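Local coordinates for protein PA0821 (Pseudomonas aeruginosa, PDB 7DRG) that probably acts as the immunity protein (antitoxin) that protects the cell against a VRR-NUC nuclease effector of the type VI secretion system, at residues T51-V54 and R55-L58; K344-A348 and E349-D353. All coordinates share one frame; numbering follows the deposited sequence.

Contact 1: T51-V54 and R55-L58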
loop_
_atom_site.group_PDB
_atom_site.type_symbol
_atom_site.label_atom_id
_atom_site.label_comp_id
_atom_site.label_asym_id
_atom_site.label_seq_id
_atom_site.Cartn_x
_atom_site.Cartn_y
_atom_site.Cartn_z
ATOM N N THR B 51 -23.814 -33.192 -10.052
ATOM C CA THR B 51 -25.058 -33.753 -10.572
ATOM C C THR B 51 -25.375 -33.200 -11.957
ATOM O O THR B 51 -24.996 -32.074 -12.295
ATOM C CB THR B 51 -26.232 -33.460 -9.634
ATOM O OG1 THR B 51 -26.484 -32.047 -9.585
ATOM C CG2 THR B 51 -25.950 -33.970 -8.234
ATOM N N PRO B 52 -26.088 -33.970 -12.783
ATOM C CA PRO B 52 -26.370 -33.499 -14.147
ATOM C C PRO B 52 -27.198 -32.226 -14.213
ATOM O O PRO B 52 -26.937 -31.394 -15.090
ATOM C CB PRO B 52 -27.110 -34.689 -14.776
ATOM C CG PRO B 52 -26.634 -35.858 -14.016
ATOM C CD PRO B 52 -26.453 -35.386 -12.605
ATOM N N LEU B 53 -28.203 -32.058 -13.344
ATOM C CA LEU B 53 -29.048 -30.871 -13.428
ATOM C C LEU B 53 -28.259 -29.609 -13.114
ATOM O O LEU B 53 -28.450 -28.581 -13.776
ATOM C CB LEU B 53 -30.252 -31.002 -12.494
ATOM C CG LEU B 53 -31.313 -32.004 -12.960
ATOM C CD1 LEU B 53 -32.483 -32.026 -11.991
ATOM C CD2 LEU B 53 -31.777 -31.671 -14.368
ATOM N N VAL B 54 -27.351 -29.673 -12.133
ATOM C CA VAL B 54 -26.542 -28.499 -11.804
ATOM C C VAL B 54 -25.548 -28.222 -12.918
ATOM O O VAL B 54 -25.297 -27.062 -13.269
ATOM C CB VAL B 54 -25.839 -28.676 -10.444
ATOM C CG1 VAL B 54 -24.867 -27.510 -10.166
ATOM C CG2 VAL B 54 -26.849 -28.772 -9.325
ATOM N N ARG B 55 -24.971 -29.278 -13.501
ATOM C CA ARG B 55 -24.066 -29.074 -14.628
ATOM C C ARG B 55 -24.785 -28.436 -15.813
ATOM O O ARG B 55 -24.246 -27.520 -16.444
ATOM C CB ARG B 55 -23.408 -30.395 -15.012
ATOM C CG ARG B 55 -22.417 -30.840 -13.954
ATOM C CD ARG B 55 -21.855 -32.218 -14.225
ATOM N NE ARG B 55 -20.880 -32.569 -13.199
ATOM C CZ ARG B 55 -20.087 -33.634 -13.266
ATOM N NH1 ARG B 55 -20.155 -34.443 -14.320
ATOM N NH2 ARG B 55 -19.228 -33.886 -12.282
ATOM N N GLU B 56 -26.020 -28.870 -16.109
ATOM C CA GLU B 56 -26.781 -28.211 -17.168
ATOM C C GLU B 56 -27.019 -26.741 -16.851
ATOM O O GLU B 56 -26.963 -25.889 -17.746
ATOM C CB GLU B 56 -28.118 -28.917 -17.387
ATOM C CG GLU B 56 -27.974 -30.353 -17.830
ATOM C CD GLU B 56 -29.318 -31.060 -17.950
ATOM O OE1 GLU B 56 -30.366 -30.370 -17.951
ATOM O OE2 GLU B 56 -29.307 -32.309 -17.979
ATOM N N SER B 57 -27.320 -26.431 -15.587
ATOM C CA SER B 57 -27.538 -25.037 -15.208
ATOM C C SER B 57 -26.258 -24.224 -15.335
ATOM O O SER B 57 -26.297 -23.062 -15.758
ATOM C CB SER B 57 -28.102 -24.957 -13.790
ATOM O OG SER B 57 -29.476 -25.346 -13.800
ATOM N N LEU B 58 -25.112 -24.823 -15.002
ATOM C CA LEU B 58 -23.840 -24.141 -15.217
ATOM C C LEU B 58 -23.624 -23.847 -16.694
ATOM O O LEU B 58 -23.085 -22.795 -17.059
ATOM C CB LEU B 58 -22.696 -24.999 -14.673
ATOM C CG LEU B 58 -22.572 -25.056 -13.150
ATOM C CD1 LEU B 58 -21.609 -26.170 -12.736
ATOM C CD2 LEU B 58 -22.082 -23.707 -12.608
#

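Contact 2: K344-A348 and E349-D353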
loop_
_atom_site.group_PDB
_atom_site.type_symbol
_atom_site.label_atom_id
_atom_site.label_comp_id
_atom_site.label_asym_id
_atom_site.label_seq_id
_atom_site.Cartn_x
_atom_site.Cartn_y
_atom_site.Cartn_z
ATOM N N LYS B 344 -24.392 10.258 5.738
ATOM C CA LYS B 344 -23.461 10.326 4.618
ATOM C C LYS B 344 -24.039 9.632 3.389
ATOM O O LYS B 344 -23.886 10.118 2.261
ATOM C CB LYS B 344 -22.121 9.706 5.018
ATOM C CG LYS B 344 -20.980 10.074 4.090
ATOM C CD LYS B 344 -19.679 10.336 4.841
ATOM C CE LYS B 344 -19.068 9.058 5.381
ATOM N NZ LYS B 344 -17.581 9.090 5.290
ATOM N N LEU B 345 -24.714 8.498 3.597
ATOM C CA LEU B 345 -25.399 7.806 2.511
ATOM C C LEU B 345 -26.349 8.740 1.767
ATOM O O LEU B 345 -26.274 8.878 0.542
ATOM C CB LEU B 345 -26.159 6.601 3.075
ATOM C CG LEU B 345 -26.872 5.642 2.119
ATOM C CD1 LEU B 345 -25.880 4.681 1.484
ATOM C CD2 LEU B 345 -27.979 4.874 2.833
ATOM N N LEU B 346 -27.247 9.401 2.496
ATOM C CA LEU B 346 -28.300 10.166 1.836
ATOM C C LEU B 346 -27.776 11.449 1.199
ATOM O O LEU B 346 -28.323 11.898 0.185
ATOM C CB LEU B 346 -29.414 10.495 2.830
ATOM C CG LEU B 346 -30.044 9.301 3.544
ATOM C CD1 LEU B 346 -31.286 9.741 4.292
ATOM C CD2 LEU B 346 -30.377 8.191 2.557
ATOM N N SER B 347 -26.735 12.054 1.763
ATOM C CA SER B 347 -26.281 13.341 1.251
ATOM C C SER B 347 -25.286 13.214 0.108
ATOM O O SER B 347 -25.253 14.084 -0.771
ATOM C CB SER B 347 -25.657 14.172 2.377
ATOM O OG SER B 347 -24.470 13.575 2.866
ATOM N N ALA B 348 -24.482 12.152 0.082
ATOM C CA ALA B 348 -23.363 12.073 -0.842
ATOM C C ALA B 348 -23.487 10.964 -1.874
ATOM O O ALA B 348 -22.741 10.980 -2.859
ATOM C CB ALA B 348 -22.050 11.881 -0.068
ATOM N N GLU B 349 -24.402 10.012 -1.687
ATOM C CA GLU B 349 -24.378 8.865 -2.579
ATOM C C GLU B 349 -25.596 8.838 -3.490
ATOM O O GLU B 349 -26.711 9.142 -3.049
ATOM C CB GLU B 349 -24.311 7.555 -1.785
ATOM C CG GLU B 349 -23.112 7.468 -0.849
ATOM C CD GLU B 349 -21.787 7.757 -1.547
ATOM O OE1 GLU B 349 -21.646 7.428 -2.745
ATOM O OE2 GLU B 349 -20.888 8.331 -0.897
ATOM N N PRO B 350 -25.411 8.470 -4.759
ATOM C CA PRO B 350 -26.544 8.430 -5.691
ATOM C C PRO B 350 -27.579 7.395 -5.274
ATOM O O PRO B 350 -27.251 6.337 -4.733
ATOM C CB PRO B 350 -25.890 8.060 -7.028
ATOM C CG PRO B 350 -24.450 8.456 -6.874
ATOM C CD PRO B 350 -24.122 8.231 -5.430
ATOM N N TYR B 351 -28.843 7.714 -5.547
ATOM C CA TYR B 351 -29.967 6.856 -5.208
ATOM C C TYR B 351 -30.177 5.771 -6.265
ATOM O O TYR B 351 -29.811 5.920 -7.433
ATOM C CB TYR B 351 -31.258 7.673 -5.097
ATOM C CG TYR B 351 -31.441 8.462 -3.815
ATOM C CD1 TYR B 351 -30.449 9.302 -3.335
ATOM C CD2 TYR B 351 -32.634 8.384 -3.106
ATOM C CE1 TYR B 351 -30.634 10.031 -2.164
ATOM C CE2 TYR B 351 -32.828 9.106 -1.945
ATOM C CZ TYR B 351 -31.826 9.920 -1.477
ATOM O OH TYR B 351 -32.026 10.634 -0.320
ATOM N N LEU B 352 -30.816 4.685 -5.842
ATOM C CA LEU B 352 -31.233 3.651 -6.782
ATOM C C LEU B 352 -32.364 4.156 -7.666
ATOM O O LEU B 352 -33.256 4.882 -7.211
ATOM C CB LEU B 352 -31.694 2.403 -6.035
ATOM C CG LEU B 352 -30.692 1.752 -5.095
ATOM C CD1 LEU B 352 -31.336 0.542 -4.447
ATOM C CD2 LEU B 352 -29.424 1.374 -5.852
ATOM N N ASP B 353 -32.338 3.761 -8.936
ATOM C CA ASP B 353 -33.424 4.093 -9.851
ATOM C C ASP B 353 -33.506 3.009 -10.923
ATOM O O ASP B 353 -32.842 1.971 -10.840
ATOM C CB ASP B 353 -33.238 5.506 -10.430
ATOM C CG ASP B 353 -31.942 5.676 -11.208
ATOM O OD1 ASP B 353 -31.423 4.697 -11.779
ATOM O OD2 ASP B 353 -31.433 6.817 -11.251
HETATM O O HOH W 1 -30.974 12.842 0.222
HETATM O O HOH W 2 -27.811 11.501 -2.403
#

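Contact 1: T51-V54 and R55-L58
Arg55 reaches back over Thr51 at the start of helix 52-69. Its backbone N donates to Thr51 O at 3.0 Å. This is the first bond of the helical ladder. The same carbonyl oxygen is also brushed by the arginine's own stem, with Arg55 CG 3.3 Å from Thr51 O. The CG lies beside the backbone N (chi1 -70°), and from there the chain runs extended to NE. That extension carries the guanidinium past the first turn. There NE is held by Ala49 O and NH2 by Asp104 O, both backbone carbonyls. The next rungs follow in order. Glu56 N donates to Pro52 O at 2.9 Å. Leu53 O takes Ser57 N at 3.0 Å and, only weakly, Ser57 OG at 3.4 Å. This carbonyl therefore has two donors from one residue. Leu58 N donates to Val54 O at 2.8 Å. The stem of the Glu56 side chain passes beside Pro52 O, with Glu56 CG 3.1 Å from it; beyond CG the chain is extended. On the inner side Val54 CG1 and Leu58 CD1 approach loosely at 4.4 Å, and both residues rest on Phe46 of strand 34-46. Pro52 has no N-H to offer, which suits the first position of a helix. The arrangement is a helix N-terminus with Thr51 at the N-cap position, its hydroxyl hydrogen-bonded to Lys48 O in the loop leading into the helix, and Pro52 as first residue, followed by regular i to i+4 bonding.

Contact 2: K344-A348 and E349-D353
The Tyr351 ring comes back toward the last turn of helix 338-348 with its edge leading. Leu346 O lies at that edge, near the ring plane, 3.8 Å from Tyr351 CE1. Water 2 is also at the edge, in plane. The His258 ring meets the tyrosine at about 55° between planes. At the tip of the ring, Tyr351 OH is 4.1 Å from both CB and CD2 of Leu346, a loose van der Waals contact of the hydroxyl with the leucine side chain. The hydroxyl is joined to the helix through water 1, 2.5 Å from Tyr351 OH, which donates to Leu346 O. Water 2 donates to the same carbonyl at 2.7 Å and also to Glu349 O. Glu349 N still donates to Leu345 O at 3.1 Å, a bent bond (143° at the hydrogen) and well tilted from the carbonyl plane. Glu349 is the first residue to leave helical angles. Its side chain bends at chi2 (-52°), which lays the carboxylate back beside Ala348, with CD 3.6 Å from Ala348 O. Its OE1 is hydrogen-bonded to Tyr277 OH, and His258 NE2 bonds to Glu349 O. Helix 338-348 therefore ends with one bent backbone bond and two bridging waters. The chemistry implies a hydrated C-terminal end of helix 338-348: Pro350, four residues on from Leu346, has no N-H to offer, and the two waters donate to Leu346 O instead.

Overall arrangement
Contact 1 and contact 2 are opposite kinds of helix end. Residues 51-58 open helix 52-69, and residues 344-353 close helix 338-348. Their centres lie 40 Å apart and their nearest atoms about 26 Å apart, so neither touches the other. Contact 1 is partly buried, with its inner side against strands 34-46 and 109-114 and helix 161-173. Contact 2 is a surface contact beside strand 259-264 and helix 288-297, where Leu345 is the buried anchor. In the first, direct backbone bonds dominate and an arginine ties down the preceding loop. In the second, one direct backbone bond and two bridging waters join the helix to the departing chain, with a tyrosine ring packed alongside.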